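Local atomic coordinates of scavenger receptor with C-type lectin type I (PDB entry 2OX8), a protein that binds the leukocyte cell-surface glycan Lewis(x) through its C-type lectin carbohydrate-recognition domain. Residues K15-S20 against R46-W51; L66-S69 against E74-W77. All coordinates share one frame; numbering follows the deposited sequence.

Interaction 1 (K15-S20 against R46-W51); sequences KCYYFS and REEQQW. With ZN (zinc ion), chain F.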
loop_
_atom_site.group_PDB
_atom_site.type_symbol
_atom_site.label_atom_id
_atom_site.label_comp_id
_atom_site.label_asym_id
_atom_site.label_seq_id
_atom_site.Cartn_x
_atom_site.Cartn_y
_atom_site.Cartn_z
ATOM N N LYS A 15 -0.467 12.024 10.631
ATOM C CA LYS A 15 -0.952 11.710 9.303
ATOM C C LYS A 15 -2.424 11.336 9.206
ATOM O O LYS A 15 -2.994 10.668 10.097
ATOM C CB LYS A 15 -0.118 10.567 8.726
ATOM C CG LYS A 15 1.364 10.775 8.853
ATOM C CD LYS A 15 2.117 9.512 8.498
ATOM C CE LYS A 15 3.578 9.804 8.347
ATOM N NZ LYS A 15 4.084 10.305 9.623
ATOM N N CYS A 16 -3.015 11.759 8.094
ATOM C CA CYS A 16 -4.404 11.491 7.778
ATOM C C CYS A 16 -4.449 10.351 6.766
ATOM O O CYS A 16 -3.788 10.404 5.746
ATOM C CB CYS A 16 -5.048 12.746 7.209
ATOM S SG CYS A 16 -5.075 14.107 8.428
ATOM N N TYR A 17 -5.213 9.309 7.075
ATOM C CA TYR A 17 -5.342 8.160 6.200
ATOM C C TYR A 17 -6.743 8.040 5.593
ATOM O O TYR A 17 -7.743 8.385 6.216
ATOM C CB TYR A 17 -5.023 6.875 6.973
ATOM C CG TYR A 17 -3.617 6.797 7.515
ATOM C CD1 TYR A 17 -3.226 7.566 8.601
ATOM C CD2 TYR A 17 -2.665 5.976 6.912
ATOM C CE1 TYR A 17 -1.919 7.519 9.080
ATOM C CE2 TYR A 17 -1.359 5.929 7.375
ATOM C CZ TYR A 17 -0.991 6.695 8.461
ATOM O OH TYR A 17 0.294 6.623 8.951
ATOM N N TYR A 18 -6.806 7.545 4.363
ATOM C CA TYR A 18 -8.087 7.344 3.708
ATOM C C TYR A 18 -8.203 5.890 3.254
ATOM O O TYR A 18 -7.383 5.404 2.467
ATOM C CB TYR A 18 -8.238 8.270 2.499
ATOM C CG TYR A 18 -9.570 8.113 1.797
ATOM C CD1 TYR A 18 -10.723 8.708 2.299
ATOM C CD2 TYR A 18 -9.680 7.335 0.655
ATOM C CE1 TYR A 18 -11.957 8.528 1.680
ATOM C CE2 TYR A 18 -10.898 7.148 0.027
ATOM C CZ TYR A 18 -12.033 7.746 0.542
ATOM O OH TYR A 18 -13.235 7.574 -0.104
ATOM N N PHE A 19 -9.208 5.189 3.767
ATOM C CA PHE A 19 -9.434 3.819 3.364
ATOM C C PHE A 19 -10.535 3.884 2.338
ATOM O O PHE A 19 -11.683 4.170 2.667
ATOM C CB PHE A 19 -9.835 2.955 4.558
ATOM C CG PHE A 19 -8.700 2.682 5.492
ATOM C CD1 PHE A 19 -8.217 3.681 6.332
ATOM C CD2 PHE A 19 -8.058 1.460 5.476
ATOM C CE1 PHE A 19 -7.115 3.462 7.134
ATOM C CE2 PHE A 19 -6.952 1.233 6.281
ATOM C CZ PHE A 19 -6.480 2.236 7.107
ATOM N N SER A 20 -10.176 3.622 1.089
ATOM C CA SER A 20 -11.114 3.709 -0.016
ATOM C C SER A 20 -12.303 2.768 0.024
ATOM O O SER A 20 -12.260 1.668 0.590
ATOM C CB SER A 20 -10.401 3.474 -1.344
ATOM O OG SER A 20 -10.266 2.074 -1.576
ATOM N N ARG A 46 6.522 -0.742 12.602
ATOM C CA ARG A 46 5.579 -1.774 13.001
ATOM C C ARG A 46 4.360 -1.153 13.656
ATOM O O ARG A 46 3.240 -1.599 13.415
ATOM C CB ARG A 46 6.237 -2.766 13.969
ATOM C CG ARG A 46 7.016 -2.131 15.111
ATOM C CD ARG A 46 7.301 -3.145 16.219
ATOM N NE ARG A 46 8.025 -2.558 17.348
ATOM C CZ ARG A 46 9.338 -2.346 17.367
ATOM N NH1 ARG A 46 10.079 -2.674 16.316
ATOM N NH2 ARG A 46 9.910 -1.814 18.442
ATOM N N GLU A 47 4.578 -0.122 14.477
ATOM C CA GLU A 47 3.481 0.545 15.168
ATOM C C GLU A 47 2.457 1.061 14.179
ATOM O O GLU A 47 1.257 0.967 14.433
ATOM C CB GLU A 47 3.964 1.725 16.020
ATOM C CG GLU A 47 4.897 1.385 17.172
ATOM C CD GLU A 47 6.373 1.422 16.769
ATOM O OE1 GLU A 47 6.865 0.442 16.159
ATOM O OE2 GLU A 47 7.037 2.450 17.058
ATOM N N GLU A 48 2.921 1.623 13.063
ATOM C CA GLU A 48 2.008 2.134 12.053
ATOM C C GLU A 48 1.289 0.930 11.446
ATOM O O GLU A 48 0.066 0.912 11.352
ATOM C CB GLU A 48 2.767 2.926 10.968
ATOM C CG GLU A 48 1.864 3.543 9.891
ATOM C CD GLU A 48 2.635 4.283 8.792
ATOM O OE1 GLU A 48 2.011 4.932 7.929
ATOM O OE2 GLU A 48 3.866 4.218 8.778
ATOM N N GLN A 49 2.055 -0.082 11.060
ATOM C CA GLN A 49 1.489 -1.303 10.480
ATOM C C GLN A 49 0.433 -1.928 11.401
ATOM O O GLN A 49 -0.594 -2.395 10.933
ATOM C CB GLN A 49 2.604 -2.318 10.184
ATOM C CG GLN A 49 2.134 -3.707 9.806
ATOM C CD GLN A 49 1.414 -3.759 8.484
ATOM O OE1 GLN A 49 2.005 -3.511 7.429
ATOM N NE2 GLN A 49 0.120 -4.084 8.525
ATOM N N GLN A 50 0.672 -1.925 12.705
ATOM C CA GLN A 50 -0.315 -2.489 13.626
ATOM C C GLN A 50 -1.584 -1.634 13.693
ATOM O O GLN A 50 -2.670 -2.158 13.912
ATOM C CB GLN A 50 0.281 -2.645 15.033
ATOM C CG GLN A 50 1.518 -3.551 15.055
ATOM C CD GLN A 50 2.076 -3.782 16.457
ATOM O OE1 GLN A 50 2.326 -2.833 17.210
ATOM N NE2 GLN A 50 2.284 -5.051 16.805
ATOM N N TRP A 51 -1.441 -0.321 13.502
ATOM C CA TRP A 51 -2.583 0.592 13.547
ATOM C C TRP A 51 -3.419 0.448 12.290
ATOM O O TRP A 51 -4.643 0.374 12.346
ATOM C CB TRP A 51 -2.116 2.037 13.644
ATOM C CG TRP A 51 -3.244 3.010 13.610
ATOM C CD1 TRP A 51 -4.080 3.321 14.636
ATOM C CD2 TRP A 51 -3.690 3.785 12.479
ATOM N NE1 TRP A 51 -5.022 4.239 14.226
ATOM C CE2 TRP A 51 -4.809 4.542 12.906
ATOM C CE3 TRP A 51 -3.257 3.911 11.151
ATOM C CZ2 TRP A 51 -5.505 5.415 12.049
ATOM C CZ3 TRP A 51 -3.952 4.780 10.300
ATOM C CH2 TRP A 51 -5.064 5.518 10.757
HETATM ZN ZN ZN F . 2.990 6.012 6.591
#
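Tyr17 on strand 15-19 reaches Glu48 and Trp51 on helix 46-55, while the two backbones stay well apart, 10.9 Å between Tyr17 CA and Trp51 CA. In this C-type lectin domain the contact packs the helix against the sheet, where strand 15-19 pairs with strands 9-12 and 125-131. Side chains alone bridge the gap. Trp51 CZ3 sits over one face of the Tyr17 ring, offset toward its rim, and the closest approach of the two rings is Tyr17 CD1 to Trp51 CZ3, 3.3 Å. The planes are inclined at 57°, so the rings meet obliquely. Trp51 CG is anti to the backbone N (chi1 177°), which sends the indole toward the strand. Trp51 also stacks with Phe12 of strand 9-12. Glu48 comes to the hydroxyl end of Tyr17, near the ring plane. Its chain is extended (chi2 -178°), which carries the carboxylate out to a zinc ion. Phe42 O and Glu129 also bind this metal. Glu48 OE2 accepts a hydrogen bond from Asn44 N, which helps fix the carboxylate. Glu48 OE1 binds the zinc at 2.0 Å and accepts the hydrogen bond from Tyr17 OH at 2.6 Å, the hydroxyl approaching from above the carboxylate plane.

Interaction 2 (L66-S69 against E74-W77); sequences LTDS and EWKW. With ZN (zinc ion), chain H.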
loop_
_atom_site.group_PDB
_atom_site.type_symbol
_atom_site.label_atom_id
_atom_site.label_comp_id
_atom_site.label_asym_id
_atom_site.label_seq_id
_atom_site.Cartn_x
_atom_site.Cartn_y
_atom_site.Cartn_z
ATOM N N LEU A 66 3.880 0.869 -2.786
ATOM C CA LEU A 66 5.096 0.092 -2.926
ATOM C C LEU A 66 5.077 -0.573 -4.280
ATOM O O LEU A 66 4.069 -1.180 -4.677
ATOM C CB LEU A 66 5.167 -0.962 -1.818
ATOM C CG LEU A 66 6.441 -1.800 -1.674
ATOM C CD1 LEU A 66 7.678 -0.905 -1.656
ATOM C CD2 LEU A 66 6.349 -2.630 -0.389
ATOM N N THR A 67 6.196 -0.450 -4.987
ATOM C CA THR A 67 6.321 -1.001 -6.324
ATOM C C THR A 67 7.770 -1.356 -6.652
ATOM O O THR A 67 8.697 -0.913 -5.966
ATOM C CB THR A 67 5.819 0.032 -7.350
ATOM O OG1 THR A 67 6.649 1.205 -7.295
ATOM C CG2 THR A 67 4.383 0.449 -7.018
ATOM N N ASP A 68 7.957 -2.167 -7.691
ATOM C CA ASP A 68 9.307 -2.536 -8.125
ATOM C C ASP A 68 9.465 -2.224 -9.618
ATOM O O ASP A 68 10.491 -2.526 -10.226
ATOM C CB ASP A 68 9.593 -4.018 -7.836
ATOM C CG ASP A 68 9.045 -4.951 -8.899
ATOM O OD1 ASP A 68 7.934 -4.692 -9.414
ATOM O OD2 ASP A 68 9.727 -5.957 -9.207
ATOM N N SER A 69 8.442 -1.584 -10.176
ATOM C CA SER A 69 8.389 -1.200 -11.579
ATOM C C SER A 69 9.561 -0.354 -12.102
ATOM O O SER A 69 9.911 -0.453 -13.277
ATOM C CB SER A 69 7.077 -0.461 -11.855
ATOM O OG SER A 69 7.000 0.736 -11.098
ATOM N N GLU A 74 13.646 -4.401 -7.047
ATOM C CA GLU A 74 14.161 -3.314 -6.202
ATOM C C GLU A 74 12.926 -2.543 -5.701
ATOM O O GLU A 74 12.607 -1.450 -6.192
ATOM C CB GLU A 74 15.096 -2.412 -7.035
ATOM C CG GLU A 74 15.991 -1.437 -6.247
ATOM C CD GLU A 74 16.987 -0.689 -7.151
ATOM O OE1 GLU A 74 17.539 0.361 -6.736
ATOM O OE2 GLU A 74 17.221 -1.164 -8.282
ATOM N N TRP A 75 12.233 -3.132 -4.726
ATOM C CA TRP A 75 11.006 -2.552 -4.181
ATOM C C TRP A 75 11.229 -1.261 -3.437
ATOM O O TRP A 75 12.102 -1.172 -2.573
ATOM C CB TRP A 75 10.266 -3.578 -3.292
ATOM C CG TRP A 75 9.745 -4.725 -4.112
ATOM C CD1 TRP A 75 10.497 -5.695 -4.720
ATOM C CD2 TRP A 75 8.407 -4.889 -4.615
ATOM N NE1 TRP A 75 9.722 -6.427 -5.583
ATOM C CE2 TRP A 75 8.437 -5.960 -5.540
ATOM C CE3 TRP A 75 7.190 -4.230 -4.379
ATOM C CZ2 TRP A 75 7.303 -6.387 -6.232
ATOM C CZ3 TRP A 75 6.057 -4.656 -5.069
ATOM C CH2 TRP A 75 6.123 -5.726 -5.987
ATOM N N LYS A 76 10.425 -0.261 -3.791
ATOM C CA LYS A 76 10.508 1.063 -3.186
ATOM C C LYS A 76 9.148 1.716 -2.988
ATOM O O LYS A 76 8.181 1.428 -3.698
ATOM C CB LYS A 76 11.336 2.000 -4.066
ATOM C CG LYS A 76 12.796 1.653 -4.244
ATOM C CD LYS A 76 13.396 2.642 -5.221
ATOM C CE LYS A 76 14.820 2.302 -5.618
ATOM N NZ LYS A 76 15.161 3.040 -6.871
ATOM N N TRP A 77 9.091 2.617 -2.015
ATOM C CA TRP A 77 7.880 3.362 -1.738
ATOM C C TRP A 77 7.865 4.447 -2.808
ATOM O O TRP A 77 8.934 4.848 -3.272
ATOM C CB TRP A 77 7.967 3.988 -0.354
ATOM C CG TRP A 77 7.972 2.998 0.749
ATOM C CD1 TRP A 77 8.989 2.749 1.617
ATOM C CD2 TRP A 77 6.883 2.154 1.150
ATOM N NE1 TRP A 77 8.603 1.804 2.542
ATOM C CE2 TRP A 77 7.316 1.423 2.277
ATOM C CE3 TRP A 77 5.584 1.950 0.667
ATOM C CZ2 TRP A 77 6.499 0.501 2.931
ATOM C CZ3 TRP A 77 4.770 1.028 1.321
ATOM C CH2 TRP A 77 5.234 0.316 2.440
HETATM ZN ZN ZN H . 8.256 -6.511 -10.486
#
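Asp68 lies against the indole of Trp75, and this is the tight, buried part of the contact. Asp68 CB sits over the five-membered ring, 3.3 Å from its centroid, in a CH-pi contact. With chi1 at 82° the carboxylate folds back over the indole, stacked on it with its plane 16° from that of the ring. Both its oxygens bind a zinc ion, Asp68 OD1 at 2.1 Å and Asp68 OD2 at 2.0 Å. Glu72, His100 and Asp105 complete the protein ligands. Asp68 OD2 also takes a hydrogen bond from Asn73 N. Leu66 fills the next place: its CG meets the edge of the Trp75 ring, 3.7 Å from Trp75 CE3, and its CD1 lies over one face of Trp77. The backbones form a short antiparallel beta hairpin of the C-type lectin fold, and the loop between its strands carries the zinc ligand Glu72. Thr67 and Lys76 are the hydrogen-bonded pair: Thr67 N donates to Lys76 O at 3.0 Å and Lys76 N to Thr67 O at 2.9 Å. Leu66 and Trp77 form the neighbouring non-hydrogen-bonded pair, their side chains on one face of the hairpin. Thr67 and Lys76 lie on the opposite face, looser and partly exposed. There Thr67 OG1 stays 3.9 Å from Lys76 O, with no hydrogen bond. Lys76 NZ pairs with Glu70 and, at 3.6 Å, with Glu74 OE1, while Arg71 also bridges Glu74.

In the fold
Interaction 1 and interaction 2 lie on opposite sides of the chain's centre, their own centres 19 Å apart. Their nearest atoms are about 7 Å apart and do not touch. Helix 46-55 is followed in the chain by strand 62-67, and both contacts reach the same sheet. Each supplies a carboxylate to a different zinc ion, Glu48 in interaction 1 and Asp68 in interaction 2. Phe42 links the two surroundings: its carbonyl oxygen binds the zinc of Glu48, and its ring meets that of Trp77. Trp115 is a second link, through a hydrogen bond to Gln49 and edge-to-face packing on Trp77. The loop metal at Asp68 probably helps shape the sugar-binding region, as calcium does in related C-type lectins.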